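Local coordinates for uncharacterized protein Y57A10A.28 (Caenorhabditis elegans, PDB 5EIK) that forms a homotrimeric potassium channel of intracellular membranes, binds the lipid PIP2, and may supply counter-ion current during calcium release, at residues T39-R44 against V112-A117; F79-P84 against I157-A162; A140-A145 against L207-M212. All blocks are in the same frame, centred on the assembly; numbering follows the deposited sequence.

Contact 1. Residues T39-R44 against V112-A117; sequences TCLSVR and VVFRLA. With DMU (decyl-beta-D-maltopyranoside), chain L.
With CG anti to the backbone N in both residues (chi1 near 175°), the side chains of Arg44 and Phe114 reach out from their helices and meet face to face. Arg44 runs on extended from CG to NE, which brings its guanidinium flat over one face of the Phe114 ring. The planes are only 8° apart, and Arg44 CZ lies 3.5 Å from the centroid of the Phe114 ring, close to the ring normal: a stacked cation-pi pair. It is displaced toward the CD1 side of the ring, and Arg44 NE comes to 3.4 Å from Phe114 CE1. A salt bridge from Arg44 NH2 to Asp111, just ahead of helix 112-117, probably restrains the guanidinium's rotation as well. The contact thereby ties the first transmembrane helix of the TRIC fold to the short helix 112-117, probably on the cytoplasmic side; the axes of segments 39-44 and 112-117 lie at 101°. One turn away from the arginine, Leu41 divides its methyls between two partners. Leu41 CD2 approaches the ring obliquely, 3.7 Å from Phe114 CD1, while Leu41 CD1 rests 3.9 Å from Ala117 CB. A leucine in place of Phe114 would probably cost Arg44 its flat pi surface, leaving Asp111 to hold the guanidinium with less restraint on its tilt. Ala117 CB also meets the decyl chain of a bound maltoside detergent, 3.6 Å from its C43.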
loop_
_atom_site.group_PDB
_atom_site.type_symbol
_atom_site.label_atom_id
_atom_site.label_comp_id
_atom_site.label_asym_id
_atom_site.label_seq_id
_atom_site.Cartn_x
_atom_site.Cartn_y
_atom_site.Cartn_z
ATOM N N THR A 39 17.964 -14.064 1.715
ATOM C CA THR A 39 16.889 -13.312 1.083
ATOM C C THR A 39 17.006 -13.412 -0.448
ATOM O O THR A 39 16.008 -13.634 -1.144
ATOM C CB THR A 39 16.930 -11.812 1.504
ATOM O OG1 THR A 39 16.700 -11.700 2.913
ATOM C CG2 THR A 39 15.878 -11.007 0.757
ATOM N N CYS A 40 18.219 -13.257 -0.976
ATOM C CA CYS A 40 18.422 -13.333 -2.424
ATOM C C CYS A 40 18.137 -14.723 -2.977
ATOM O O CYS A 40 17.580 -14.865 -4.067
ATOM C CB CYS A 40 19.846 -12.921 -2.792
ATOM S SG CYS A 40 20.152 -11.161 -2.651
ATOM N N LEU A 41 18.527 -15.746 -2.227
ATOM C CA LEU A 41 18.278 -17.110 -2.642
ATOM C C LEU A 41 16.773 -17.305 -2.749
ATOM O O LEU A 41 16.285 -17.984 -3.648
ATOM C CB LEU A 41 18.861 -18.094 -1.622
ATOM C CG LEU A 41 20.383 -18.046 -1.477
ATOM C CD1 LEU A 41 20.843 -19.037 -0.418
ATOM C CD2 LEU A 41 21.024 -18.345 -2.821
ATOM N N SER A 42 16.037 -16.699 -1.825
ATOM C CA SER A 42 14.587 -16.819 -1.820
ATOM C C SER A 42 13.996 -16.151 -3.063
ATOM O O SER A 42 13.156 -16.730 -3.757
ATOM C CB SER A 42 14.022 -16.191 -0.543
ATOM O OG SER A 42 12.616 -16.339 -0.486
ATOM N N VAL A 43 14.438 -14.936 -3.357
ATOM C CA VAL A 43 13.931 -14.245 -4.531
ATOM C C VAL A 43 14.277 -15.047 -5.781
ATOM O O VAL A 43 13.479 -15.122 -6.713
ATOM C CB VAL A 43 14.526 -12.829 -4.662
ATOM C CG1 VAL A 43 14.141 -12.227 -6.001
ATOM C CG2 VAL A 43 14.016 -11.944 -3.530
ATOM N N ARG A 44 15.463 -15.646 -5.795
ATOM C CA ARG A 44 15.893 -16.437 -6.940
ATOM C C ARG A 44 15.051 -17.702 -7.096
ATOM O O ARG A 44 14.705 -18.091 -8.210
ATOM C CB ARG A 44 17.374 -16.796 -6.808
ATOM C CG ARG A 44 17.879 -17.725 -7.890
ATOM C CD ARG A 44 19.397 -17.640 -8.063
ATOM N NE ARG A 44 19.882 -18.712 -8.927
ATOM C CZ ARG A 44 21.126 -18.816 -9.376
ATOM N NH1 ARG A 44 22.034 -17.909 -9.050
ATOM N NH2 ARG A 44 21.459 -19.833 -10.156
ATOM N N VAL A 112 29.417 -19.916 -8.456
ATOM C CA VAL A 112 29.990 -20.479 -7.234
ATOM C C VAL A 112 29.328 -20.036 -5.952
ATOM O O VAL A 112 29.105 -20.844 -5.045
ATOM C CB VAL A 112 31.482 -20.160 -7.080
ATOM C CG1 VAL A 112 32.291 -21.056 -7.986
ATOM C CG2 VAL A 112 31.728 -18.680 -7.378
ATOM N N VAL A 113 29.037 -18.748 -5.853
ATOM C CA VAL A 113 28.409 -18.240 -4.645
ATOM C C VAL A 113 27.089 -18.944 -4.393
ATOM O O VAL A 113 26.837 -19.428 -3.288
ATOM C CB VAL A 113 28.178 -16.744 -4.739
ATOM C CG1 VAL A 113 27.351 -16.273 -3.548
ATOM C CG2 VAL A 113 29.528 -16.036 -4.791
ATOM N N PHE A 114 26.261 -19.012 -5.429
ATOM C CA PHE A 114 24.965 -19.667 -5.341
ATOM C C PHE A 114 25.151 -21.118 -4.896
ATOM O O PHE A 114 24.522 -21.570 -3.937
ATOM C CB PHE A 114 24.267 -19.627 -6.707
ATOM C CG PHE A 114 22.965 -20.363 -6.740
ATOM C CD1 PHE A 114 21.826 -19.823 -6.147
ATOM C CD2 PHE A 114 22.882 -21.621 -7.329
ATOM C CE1 PHE A 114 20.621 -20.529 -6.135
ATOM C CE2 PHE A 114 21.682 -22.340 -7.324
ATOM C CZ PHE A 114 20.546 -21.792 -6.726
ATOM N N ARG A 115 26.019 -21.836 -5.602
ATOM C CA ARG A 115 26.304 -23.239 -5.305
ATOM C C ARG A 115 26.805 -23.457 -3.879
ATOM O O ARG A 115 26.435 -24.430 -3.213
ATOM C CB ARG A 115 27.339 -23.777 -6.293
ATOM C CG ARG A 115 26.801 -23.986 -7.693
ATOM C CD ARG A 115 27.905 -24.364 -8.663
ATOM N NE ARG A 115 27.370 -24.610 -9.998
ATOM C CZ ARG A 115 28.095 -24.577 -11.110
ATOM N NH1 ARG A 115 29.390 -24.309 -11.047
ATOM N NH2 ARG A 115 27.523 -24.807 -12.286
ATOM N N LEU A 116 27.661 -22.561 -3.416
ATOM C CA LEU A 116 28.180 -22.675 -2.070
ATOM C C LEU A 116 27.076 -22.380 -1.045
ATOM O O LEU A 116 26.938 -23.090 -0.046
ATOM C CB LEU A 116 29.352 -21.705 -1.879
ATOM C CG LEU A 116 29.936 -21.628 -0.465
ATOM C CD1 LEU A 116 30.387 -23.016 -0.001
ATOM C CD2 LEU A 116 31.105 -20.664 -0.463
ATOM N N ALA A 117 26.280 -21.346 -1.300
ATOM C CA ALA A 117 25.215 -20.969 -0.374
ATOM C C ALA A 117 24.080 -21.976 -0.262
ATOM O O ALA A 117 23.403 -22.036 0.762
ATOM C CB ALA A 117 24.653 -19.613 -0.749
HETATM C C1 DMU L . 37.971 -13.608 7.426
HETATM C C2 DMU L . 38.702 -12.479 8.204
HETATM C C3 DMU L . 39.876 -11.879 7.334
HETATM C C4 DMU L . 39.349 -11.560 5.914
HETATM O O5 DMU L . 38.817 -12.746 5.297
HETATM C C6 DMU L . 37.613 -13.119 6.000
HETATM O O7 DMU L . 40.374 -10.643 7.911
HETATM O O16 DMU L . 36.947 -14.174 5.292
HETATM C C18 DMU L . 36.053 -13.552 4.342
HETATM C C19 DMU L . 35.258 -14.653 3.635
HETATM C C22 DMU L . 34.332 -14.068 2.561
HETATM C C25 DMU L . 33.226 -15.094 2.299
HETATM C C28 DMU L . 32.671 -14.908 0.890
HETATM C C31 DMU L . 32.122 -16.249 0.384
HETATM C C34 DMU L . 30.595 -16.159 0.216
HETATM C C37 DMU L . 29.929 -17.246 1.064
HETATM C C40 DMU L . 29.057 -18.152 0.182
HETATM C C43 DMU L . 27.582 -17.849 0.449
HETATM O O49 DMU L . 36.751 -13.964 8.128
HETATM O O55 DMU L . 39.241 -13.047 9.418
HETATM C C57 DMU L . 40.471 -10.995 5.044
HETATM O O61 DMU L . 39.861 -10.211 4.007
HETATM C C5 DMU L . 41.804 -9.771 9.756
HETATM C C7 DMU L . 42.480 -8.723 8.776
HETATM C C8 DMU L . 43.738 -9.423 8.122
HETATM C C9 DMU L . 43.245 -10.702 7.386
HETATM O O1 DMU L . 42.568 -11.518 8.372
HETATM C C10 DMU L . 41.373 -10.943 8.898
HETATM O O2 DMU L . 44.336 -8.554 7.138
HETATM O O3 DMU L . 40.574 -9.014 10.128
HETATM O O4 DMU L . 42.872 -7.547 9.489
HETATM C C11 DMU L . 44.427 -11.425 6.788
HETATM O O6 DMU L . 44.022 -12.524 6.048
#

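Contact 2. Residues F79-P84 against I157-A162; sequences FLLGEP and ILVGVA. With PT5 ([(2R)-1-octadecanoyloxy-3-[oxidanyl-[(1R,2R,3S,4R,5R,6S)-2,3,6-tris(oxidanyl)-4,5-diphosphonooxy-cyclohexyl]oxy-phospho ryl]oxy-propan-2-yl] (8Z)-icosa-5,8,11,14-tetraenoate), chain B.
Leu80 and Leu81, on the last turn of helix 72-81, pack against Ala162 and Val159 of helix 153-165, joining the two discontinuous transmembrane helices of the TRIC channel fold, the second and the fifth. The nearest pair of CA atoms is that of Leu80 and Val159, 7.4 Å apart.

The protein-protein part is apolar. Leu80 has CG anti to its carbonyl carbon (chi1 -59°), an orientation that carries Leu80 CD1 across to Ala162 CB at 3.7 Å; the small alanine lets the leucine branch come close to the second helix. Leu81 repeats this rotamer one residue on, and Leu81 CD2 touches Val159 CG2 at 4.0 Å, the two side chains crossing at about a right angle. Leu81 also packs on His144 and Tyr149.

The helix ends at Gly82, which leaves it with positive phi in a Schellman motif, and the chain turns off through Glu83.

Further contacts come from lipid and neighbouring subunits. The backbone of Leu80 hydrogen-bonds to a second subunit, and Phe79 packs on Phe79 of the third, so this helix end belongs to the trimer interface. Acyl chains of a bound PIP2 run past the same residues. One chain passes both Leu80 and Leu158, with Leu80 CD2 4.0 Å from lipid C18 and Leu158 CB 4.1 Å from lipid C16. The other reaches the aromatic ring, where Phe79 CE2 lies 3.7 Å from lipid C35 and Phe79 CZ 3.8 Å from lipid C37.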
loop_
_atom_site.group_PDB
_atom_site.type_symbol
_atom_site.label_atom_id
_atom_site.label_comp_id
_atom_site.label_asym_id
_atom_site.label_seq_id
_atom_site.Cartn_x
_atom_site.Cartn_y
_atom_site.Cartn_z
ATOM N N PHE A 79 6.554 2.412 7.273
ATOM C CA PHE A 79 5.185 2.550 6.818
ATOM C C PHE A 79 4.233 2.699 8.015
ATOM O O PHE A 79 3.384 3.582 8.029
ATOM C CB PHE A 79 4.787 1.335 5.983
ATOM C CG PHE A 79 3.337 1.317 5.589
ATOM C CD1 PHE A 79 2.838 2.215 4.652
ATOM C CD2 PHE A 79 2.464 0.412 6.177
ATOM C CE1 PHE A 79 1.483 2.216 4.311
ATOM C CE2 PHE A 79 1.109 0.407 5.845
ATOM C CZ PHE A 79 0.620 1.310 4.911
ATOM N N LEU A 80 4.391 1.850 9.025
ATOM C CA LEU A 80 3.522 1.905 10.195
ATOM C C LEU A 80 3.679 3.175 11.023
ATOM O O LEU A 80 2.698 3.710 11.543
ATOM C CB LEU A 80 3.768 0.694 11.097
ATOM C CG LEU A 80 3.550 -0.684 10.469
ATOM C CD1 LEU A 80 3.855 -1.736 11.512
ATOM C CD2 LEU A 80 2.116 -0.819 9.956
ATOM N N LEU A 81 4.907 3.660 11.143
ATOM C CA LEU A 81 5.179 4.852 11.938
ATOM C C LEU A 81 5.037 6.171 11.191
ATOM O O LEU A 81 5.180 7.236 11.781
ATOM C CB LEU A 81 6.577 4.747 12.547
ATOM C CG LEU A 81 6.717 3.545 13.486
ATOM C CD1 LEU A 81 8.171 3.375 13.901
ATOM C CD2 LEU A 81 5.812 3.734 14.702
ATOM N N GLY A 82 4.752 6.103 9.899
ATOM C CA GLY A 82 4.597 7.318 9.119
ATOM C C GLY A 82 5.913 8.008 8.793
ATOM O O GLY A 82 5.943 9.212 8.562
ATOM N N GLU A 83 7.002 7.250 8.784
ATOM C CA GLU A 83 8.312 7.803 8.469
ATOM C C GLU A 83 8.482 7.606 6.973
ATOM O O GLU A 83 7.827 6.751 6.386
ATOM C CB GLU A 83 9.413 7.031 9.206
ATOM C CG GLU A 83 9.110 6.755 10.665
ATOM C CD GLU A 83 10.161 5.870 11.330
ATOM O OE1 GLU A 83 10.574 4.871 10.706
ATOM O OE2 GLU A 83 10.567 6.160 12.477
ATOM N N PRO A 84 9.351 8.400 6.332
ATOM C CA PRO A 84 9.552 8.240 4.886
ATOM C C PRO A 84 9.881 6.779 4.578
ATOM O O PRO A 84 10.796 6.214 5.172
ATOM C CB PRO A 84 10.721 9.181 4.599
ATOM C CG PRO A 84 10.476 10.296 5.580
ATOM C CD PRO A 84 10.131 9.535 6.854
ATOM N N ILE A 157 4.464 -3.622 20.194
ATOM C CA ILE A 157 4.489 -5.015 19.804
ATOM C C ILE A 157 4.412 -5.163 18.284
ATOM O O ILE A 157 5.232 -5.857 17.681
ATOM C CB ILE A 157 3.338 -5.787 20.480
ATOM C CG1 ILE A 157 3.558 -5.800 21.993
ATOM C CG2 ILE A 157 3.295 -7.219 19.993
ATOM C CD1 ILE A 157 2.367 -6.341 22.780
ATOM N N LEU A 158 3.446 -4.496 17.663
ATOM C CA LEU A 158 3.286 -4.581 16.218
ATOM C C LEU A 158 4.540 -4.144 15.465
ATOM O O LEU A 158 4.927 -4.762 14.472
ATOM C CB LEU A 158 2.073 -3.758 15.781
ATOM C CG LEU A 158 0.776 -4.271 16.410
ATOM C CD1 LEU A 158 -0.378 -3.350 16.052
ATOM C CD2 LEU A 158 0.512 -5.700 15.935
ATOM N N VAL A 159 5.180 -3.080 15.935
ATOM C CA VAL A 159 6.395 -2.617 15.285
ATOM C C VAL A 159 7.475 -3.706 15.389
ATOM O O VAL A 159 8.190 -3.980 14.422
ATOM C CB VAL A 159 6.895 -1.295 15.918
ATOM C CG1 VAL A 159 8.318 -0.988 15.454
ATOM C CG2 VAL A 159 5.965 -0.154 15.512
ATOM N N GLY A 160 7.572 -4.333 16.559
ATOM C CA GLY A 160 8.547 -5.380 16.755
ATOM C C GLY A 160 8.301 -6.524 15.791
ATOM O O GLY A 160 9.238 -7.085 15.212
ATOM N N VAL A 161 7.031 -6.875 15.615
ATOM C CA VAL A 161 6.661 -7.954 14.711
ATOM C C VAL A 161 6.939 -7.559 13.259
ATOM O O VAL A 161 7.386 -8.382 12.457
ATOM C CB VAL A 161 5.167 -8.309 14.876
ATOM C CG1 VAL A 161 4.771 -9.406 13.911
ATOM C CG2 VAL A 161 4.904 -8.759 16.303
ATOM N N ALA A 162 6.684 -6.297 12.928
ATOM C CA ALA A 162 6.905 -5.806 11.569
ATOM C C ALA A 162 8.379 -5.912 11.206
ATOM O O ALA A 162 8.721 -6.291 10.089
ATOM C CB ALA A 162 6.429 -4.354 11.438
HETATM O O12 PT5 B . 2.794 -15.840 7.661
HETATM P P1 PT5 B . 3.056 -14.550 6.900
HETATM O O13 PT5 B . 3.163 -13.122 7.885
HETATM O O11 PT5 B . 1.924 -14.168 5.777
HETATM O O6 PT5 B . 5.695 -16.547 4.825
HETATM O O1 PT5 B . 4.428 -14.525 6.119
HETATM C C1 PT5 B . 5.630 -15.057 6.687
HETATM C C6 PT5 B . 6.427 -15.522 5.502
HETATM C C2 PT5 B . 6.464 -14.000 7.505
HETATM O O2 PT5 B . 6.727 -12.842 6.688
HETATM C C3 PT5 B . 7.843 -14.596 7.921
HETATM O O3 PT5 B . 8.593 -13.566 8.550
HETATM C C4 PT5 B . 8.628 -15.115 6.742
HETATM O O4 PT5 B . 9.739 -15.829 7.192
HETATM P P4 PT5 B . 11.249 -15.285 6.904
HETATM O O41 PT5 B . 11.543 -15.020 5.338
HETATM O O42 PT5 B . 12.339 -16.348 7.450
HETATM O O43 PT5 B . 11.426 -13.974 7.622
HETATM C C5 PT5 B . 7.809 -16.080 5.863
HETATM O O5 PT5 B . 8.544 -16.293 4.659
HETATM P P5 PT5 B . 9.215 -17.774 4.482
HETATM O O52 PT5 B . 9.218 -18.630 5.824
HETATM O O51 PT5 B . 8.412 -18.557 3.229
HETATM O O53 PT5 B . 10.717 -17.327 3.921
HETATM C C7 PT5 B . 3.161 -11.799 7.279
HETATM C C8 PT5 B . 2.234 -10.919 8.138
HETATM C C9 PT5 B . 0.753 -10.855 7.645
HETATM O O16 PT5 B . 2.792 -9.548 8.171
HETATM C C10 PT5 B . 3.414 -9.180 9.330
HETATM O O17 PT5 B . 4.554 -9.501 9.622
HETATM O O18 PT5 B . 0.330 -9.427 7.541
HETATM C C11 PT5 B . -1.046 -9.024 7.588
HETATM O O19 PT5 B . -1.989 -9.671 8.128
HETATM C C12 PT5 B . 2.553 -8.309 10.245
HETATM C C13 PT5 B . 3.129 -6.944 10.701
HETATM C C14 PT5 B . 2.153 -6.228 11.663
HETATM C C15 PT5 B . 1.372 -5.084 10.992
HETATM C C16 PT5 B . 0.557 -4.222 11.999
HETATM C C17 PT5 B . -0.833 -3.770 11.449
HETATM C C18 PT5 B . -1.169 -2.310 11.767
HETATM C C19 PT5 B . -1.907 -1.572 11.076
HETATM C C20 PT5 B . -1.961 -0.950 9.670
HETATM C C21 PT5 B . -2.820 -1.702 8.622
HETATM C C22 PT5 B . -2.580 -1.205 7.183
HETATM C C23 PT5 B . -3.885 -1.071 6.370
HETATM C C24 PT5 B . -4.018 0.294 5.661
HETATM C C31 PT5 B . -1.279 -7.679 6.896
HETATM C C32 PT5 B . -0.957 -6.467 7.816
HETATM C C33 PT5 B . -1.062 -5.093 7.089
HETATM C C34 PT5 B . 0.275 -4.565 6.510
HETATM C C35 PT5 B . 0.277 -3.212 5.642
HETATM C C36 PT5 B . 0.298 -3.205 4.262
HETATM C C37 PT5 B . -0.470 -2.098 3.506
HETATM C C38 PT5 B . 0.392 -1.662 2.431
HETATM C C39 PT5 B . 0.261 -1.915 0.997
HETATM C C40 PT5 B . 0.520 -3.280 0.443
HETATM C C25 PT5 B . -3.681 0.204 4.153
HETATM C C26 PT5 B . -3.575 1.586 3.487
HETATM C C41 PT5 B . -0.686 -4.096 -0.038
HETATM C C42 PT5 B . -0.314 -5.532 -0.429
HETATM C C43 PT5 B . -0.451 -6.530 0.727
#

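Contact 3. Residues A140-A145 against L207-M212; sequences AGVKHA and LERHSM
Lys143 and Arg209 have the nearest pair of CA atoms, 7.8 Å apart, where helix 120-148 passes the C-terminal end of helix 194-209, and at His210 the backbone of segment 207-212 leaves helical geometry. Arg209 spans the gap. Its CG sits beside the backbone N, and a bend at chi2 (-82°) then turns the outer part of the side chain toward Lys143. The guanidinium presents one face to the aliphatic part of that lysine: Lys143 CG stands 3.4 Å above the Arg209 guanidinium plane, nearer the edge of the group than its middle, and Lys143 CD comes to 3.5 Å from Arg209 NH2. The lysine is fully extended, and its ammonium end runs off from the arginine; Lys143 NZ and Arg209 NH2 remain 4.7 Å apart. The like charges are thus kept apart, and hydrocarbon rather than ammonium meets the guanidinium. Nearer the backbone, Val142 CG1 packs on Arg209 CG at 3.9 Å, forming the buried side of an otherwise exposed contact. Val142 also touches Ser202 and Thr206, further back along helix 194-209. Just after Arg209, His210 stacks on Tyr153 and is hydrogen-bonded to Gln156, anchoring the helix end to helix 153-165 as well. This is peripheral helix packing of the TRIC transmembrane bundle, joining its fourth and sixth membrane-spanning helices at the point where the latter gives way to a loop that is probably lumenal.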
loop_
_atom_site.group_PDB
_atom_site.type_symbol
_atom_site.label_atom_id
_atom_site.label_comp_id
_atom_site.label_asym_id
_atom_site.label_seq_id
_atom_site.Cartn_x
_atom_site.Cartn_y
_atom_site.Cartn_z
ATOM N N ALA A 140 15.211 -4.149 18.429
ATOM C CA ALA A 140 15.466 -2.774 18.014
ATOM C C ALA A 140 14.150 -2.092 17.662
ATOM O O ALA A 140 13.947 -0.918 17.972
ATOM C CB ALA A 140 16.406 -2.751 16.802
ATOM N N GLY A 141 13.263 -2.841 17.012
ATOM C CA GLY A 141 11.973 -2.303 16.630
ATOM C C GLY A 141 11.168 -1.889 17.847
ATOM O O GLY A 141 10.549 -0.821 17.863
ATOM N N VAL A 142 11.185 -2.738 18.871
ATOM C CA VAL A 142 10.463 -2.465 20.104
ATOM C C VAL A 142 11.034 -1.231 20.797
ATOM O O VAL A 142 10.289 -0.350 21.239
ATOM C CB VAL A 142 10.530 -3.682 21.054
ATOM C CG1 VAL A 142 10.016 -3.309 22.427
ATOM C CG2 VAL A 142 9.694 -4.821 20.482
ATOM N N LYS A 143 12.357 -1.162 20.879
ATOM C CA LYS A 143 13.019 -0.032 21.516
ATOM C C LYS A 143 12.686 1.266 20.787
ATOM O O LYS A 143 12.389 2.284 21.416
ATOM C CB LYS A 143 14.531 -0.250 21.521
ATOM C CG LYS A 143 15.302 0.761 22.334
ATOM C CD LYS A 143 16.796 0.504 22.236
ATOM C CE LYS A 143 17.591 1.497 23.073
ATOM N NZ LYS A 143 19.054 1.233 23.005
ATOM N N HIS A 144 12.731 1.231 19.460
ATOM C CA HIS A 144 12.413 2.410 18.661
ATOM C C HIS A 144 10.979 2.871 18.948
ATOM O O HIS A 144 10.733 4.058 19.194
ATOM C CB HIS A 144 12.587 2.085 17.176
ATOM C CG HIS A 144 12.332 3.244 16.263
ATOM N ND1 HIS A 144 12.869 4.494 16.477
ATOM C CD2 HIS A 144 11.626 3.328 15.111
ATOM C CE1 HIS A 144 12.504 5.301 15.495
ATOM N NE2 HIS A 144 11.750 4.617 14.654
ATOM N N ALA A 145 10.039 1.929 18.936
ATOM C CA ALA A 145 8.641 2.255 19.193
ATOM C C ALA A 145 8.431 2.813 20.594
ATOM O O ALA A 145 7.626 3.725 20.788
ATOM C CB ALA A 145 7.765 1.025 18.992
ATOM N N LEU A 207 7.190 -6.383 27.169
ATOM C CA LEU A 207 6.983 -6.564 28.606
ATOM C C LEU A 207 8.281 -6.280 29.345
ATOM O O LEU A 207 8.309 -5.568 30.354
ATOM C CB LEU A 207 6.547 -7.997 28.907
ATOM C CG LEU A 207 5.138 -8.395 28.477
ATOM C CD1 LEU A 207 4.901 -9.846 28.839
ATOM C CD2 LEU A 207 4.118 -7.497 29.161
ATOM N N GLU A 208 9.356 -6.855 28.825
ATOM C CA GLU A 208 10.677 -6.696 29.394
ATOM C C GLU A 208 11.035 -5.216 29.498
ATOM O O GLU A 208 11.635 -4.779 30.482
ATOM C CB GLU A 208 11.679 -7.427 28.513
ATOM C CG GLU A 208 13.036 -7.586 29.115
ATOM C CD GLU A 208 13.914 -8.508 28.304
ATOM O OE1 GLU A 208 14.250 -8.144 27.157
ATOM O OE2 GLU A 208 14.261 -9.597 28.811
ATOM N N ARG A 209 10.656 -4.451 28.481
ATOM C CA ARG A 209 10.927 -3.018 28.436
ATOM C C ARG A 209 10.133 -2.240 29.481
ATOM O O ARG A 209 10.507 -1.130 29.863
ATOM C CB ARG A 209 10.591 -2.472 27.048
ATOM C CG ARG A 209 11.626 -2.781 25.995
ATOM C CD ARG A 209 12.767 -1.792 26.070
ATOM N NE ARG A 209 13.910 -2.224 25.278
ATOM C CZ ARG A 209 15.070 -1.581 25.233
ATOM N NH1 ARG A 209 15.241 -0.468 25.936
ATOM N NH2 ARG A 209 16.061 -2.059 24.495
ATOM N N HIS A 210 9.026 -2.815 29.929
ATOM C CA HIS A 210 8.192 -2.160 30.923
ATOM C C HIS A 210 8.333 -2.861 32.265
ATOM O O HIS A 210 7.554 -2.625 33.188
ATOM C CB HIS A 210 6.735 -2.160 30.461
ATOM C CG HIS A 210 6.480 -1.265 29.290
ATOM N ND1 HIS A 210 6.520 0.110 29.385
ATOM C CD2 HIS A 210 6.222 -1.544 27.991
ATOM C CE1 HIS A 210 6.298 0.637 28.194
ATOM N NE2 HIS A 210 6.115 -0.345 27.331
ATOM N N SER A 211 9.340 -3.727 32.348
ATOM C CA SER A 211 9.645 -4.477 33.560
ATOM C C SER A 211 8.396 -4.969 34.272
ATOM O O SER A 211 8.109 -4.543 35.389
ATOM C CB SER A 211 10.458 -3.605 34.518
ATOM O OG SER A 211 11.637 -3.130 33.895
ATOM N N MET A 212 7.658 -5.872 33.640
ATOM C CA MET A 212 6.447 -6.374 34.264
ATOM C C MET A 212 6.516 -7.844 34.661
ATOM O O MET A 212 7.131 -8.195 35.670
ATOM C CB MET A 212 5.245 -6.128 33.347
ATOM C CG MET A 212 5.074 -4.668 32.956
ATOM S SD MET A 212 3.415 -4.266 32.368
ATOM C CE MET A 212 2.960 -2.937 33.499
#

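How the contacts relate
Contacts 2 and 3 are neighbours, with centres 14 Å apart, and they touch directly: Glu83 OE2 lies 2.9 Å from His144 NE2, a probable hydrogen bond, and Val142 CG2 packs 3.9 Å from Gly160 CA. Helix 120-148 thus meets helix 194-209 in contact 3 while also packing against both partners of contact 2. Contact 1 stands apart, on the opposite side of the chain's centre, its centre 29 Å from that of contact 2 and 34 Å from that of contact 3. The acyl chains of PIP2 line contact 2, whereas Lys130, which binds the lipid, has its side chain about 10 Å from that of Leu41 in contact 1.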